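Local coordinates for protein anaphase-promoting complex subunit cut9 (Schizosaccharomyces pombe, PDB 2XPI) that serves as a TPR subunit of the anaphase-promoting complex, the E3 ubiquitin ligase that controls progression through mitosis and G1, forming homodimers and binding hcn1, at residues G421-Q425 / Q450-L454. Sequence-based numbering, arbitrary orientation.
Sequences GEHDQ and QHMQL
H423, in the first turn of helix 423-435, faces the C-terminal part of helix 442-454, its CA 6.5 Å from the CA of Q450. Just before it the chain turns a corner: G421, at positive phi (82°), closes the preceding helix in a Schellman motif, and E422 is the N-cap of the next. From the side of helix 423-435, the H423 side chain makes nearly all of the contact. With CG anti to the carbonyl carbon (chi1 -49°), the ring reaches across to Q450, Q453 and L454. CB of Q453 sits over one ring face in a CH-pi contact, 4.1 Å from the centroid of the H423 ring; the carbonyl O of G421 lies over the opposite face, 3.5 Å above the plane of the H423 ring, which is thus sandwiched between them. The end of the Q450 amide comes to the edge of the H423 ring, near its plane, beside ND1. L454 approaches the ring obliquely through one methyl, its CD2 being 3.3 Å from CD2 of H423. The contact lies near the surface and joins TPR 10 to TPR 11, both among the repeats that bind hcn1; a basic side chain of another protein's chain lies close to the Q450 amide. Q450 and L454 also pack on I427 of helix 423-435, and H451 turns to helix 457-470, where its ring meets Y463 nearly parallel.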
loop_
_atom_site.group_PDB
_atom_site.type_symbol
_atom_site.label_atom_id
_atom_site.label_comp_id
_atom_site.label_asym_id
_atom_site.label_seq_id
_atom_site.Cartn_x
_atom_site.Cartn_y
_atom_site.Cartn_z
ATOM N N GLY A 421 5.985 -42.682 2.398
ATOM C CA GLY A 421 6.963 -43.570 1.797
ATOM C C GLY A 421 7.620 -42.983 0.565
ATOM O O GLY A 421 8.252 -43.686 -0.182
ATOM N N GLU A 422 7.481 -41.686 0.347
ATOM C CA GLU A 422 8.112 -41.049 -0.804
ATOM C C GLU A 422 9.532 -40.599 -0.482
ATOM O O GLU A 422 9.806 -39.403 -0.331
ATOM C CB GLU A 422 7.301 -39.842 -1.238
ATOM C CG GLU A 422 7.118 -39.749 -2.713
ATOM C CD GLU A 422 5.733 -40.157 -3.099
ATOM O OE1 GLU A 422 4.796 -39.827 -2.330
ATOM O OE2 GLU A 422 5.584 -40.810 -4.156
ATOM N N HIS A 423 10.434 -41.562 -0.381
ATOM C CA HIS A 423 11.779 -41.301 0.095
ATOM C C HIS A 423 12.537 -40.222 -0.667
ATOM O O HIS A 423 13.112 -39.343 -0.044
ATOM C CB HIS A 423 12.598 -42.595 0.147
ATOM C CG HIS A 423 11.891 -43.710 0.838
ATOM N ND1 HIS A 423 11.333 -43.568 2.093
ATOM C CD2 HIS A 423 11.616 -44.976 0.439
ATOM C CE1 HIS A 423 10.757 -44.704 2.443
ATOM N NE2 HIS A 423 10.917 -45.574 1.459
ATOM N N ASP A 424 12.562 -40.283 -1.992
ATOM C CA ASP A 424 13.349 -39.326 -2.777
ATOM C C ASP A 424 12.921 -37.870 -2.602
ATOM O O ASP A 424 13.754 -36.950 -2.490
ATOM C CB ASP A 424 13.317 -39.699 -4.248
ATOM C CG ASP A 424 14.215 -40.864 -4.556
ATOM O OD1 ASP A 424 14.031 -41.508 -5.621
ATOM O OD2 ASP A 424 15.104 -41.134 -3.712
ATOM N N GLN A 425 11.611 -37.666 -2.579
ATOM C CA GLN A 425 11.078 -36.344 -2.380
ATOM C C GLN A 425 11.309 -35.900 -0.959
ATOM O O GLN A 425 11.526 -34.710 -0.720
ATOM C CB GLN A 425 9.612 -36.308 -2.748
ATOM C CG GLN A 425 9.402 -36.852 -4.132
ATOM C CD GLN A 425 8.205 -36.275 -4.816
ATOM O OE1 GLN A 425 8.083 -35.060 -4.960
ATOM N NE2 GLN A 425 7.304 -37.146 -5.260
ATOM N N GLN A 450 15.909 -41.258 6.838
ATOM C CA GLN A 450 15.305 -41.500 5.548
ATOM C C GLN A 450 16.215 -42.402 4.715
ATOM O O GLN A 450 15.726 -43.243 3.952
ATOM C CB GLN A 450 15.043 -40.169 4.842
ATOM C CG GLN A 450 13.908 -40.221 3.867
ATOM C CD GLN A 450 12.629 -40.644 4.531
ATOM O OE1 GLN A 450 11.854 -41.423 3.978
ATOM N NE2 GLN A 450 12.409 -40.158 5.735
ATOM N N HIS A 451 17.535 -42.243 4.859
ATOM C CA HIS A 451 18.479 -43.115 4.156
ATOM C C HIS A 451 18.548 -44.528 4.745
ATOM O O HIS A 451 18.856 -45.487 4.044
ATOM C CB HIS A 451 19.862 -42.483 4.055
ATOM C CG HIS A 451 19.986 -41.495 2.931
ATOM N ND1 HIS A 451 19.936 -41.865 1.602
ATOM C CD2 HIS A 451 20.149 -40.150 2.938
ATOM C CE1 HIS A 451 20.057 -40.790 0.842
ATOM N NE2 HIS A 451 20.189 -39.739 1.628
ATOM N N MET A 452 18.239 -44.658 6.028
ATOM C CA MET A 452 18.018 -45.976 6.606
ATOM C C MET A 452 16.904 -46.724 5.882
ATOM O O MET A 452 17.067 -47.893 5.536
ATOM C CB MET A 452 17.696 -45.870 8.087
ATOM C CG MET A 452 18.929 -45.796 8.919
ATOM S SD MET A 452 18.605 -46.082 10.648
ATOM C CE MET A 452 18.347 -44.407 11.212
ATOM N N GLN A 453 15.785 -46.042 5.650
ATOM C CA GLN A 453 14.658 -46.607 4.912
ATOM C C GLN A 453 15.082 -47.175 3.567
ATOM O O GLN A 453 14.635 -48.241 3.172
ATOM C CB GLN A 453 13.612 -45.531 4.659
ATOM C CG GLN A 453 13.173 -44.836 5.896
ATOM C CD GLN A 453 12.456 -45.771 6.816
ATOM O OE1 GLN A 453 11.393 -46.291 6.473
ATOM N NE2 GLN A 453 13.033 -46.008 7.998
ATOM N N LEU A 454 15.934 -46.451 2.857
ATOM C CA LEU A 454 16.366 -46.878 1.541
ATOM C C LEU A 454 17.365 -48.028 1.621
ATOM O O LEU A 454 17.659 -48.681 0.616
ATOM C CB LEU A 454 16.996 -45.707 0.791
ATOM C CG LEU A 454 16.006 -44.605 0.446
ATOM C CD1 LEU A 454 16.676 -43.476 -0.312
ATOM C CD2 LEU A 454 14.853 -45.187 -0.351
#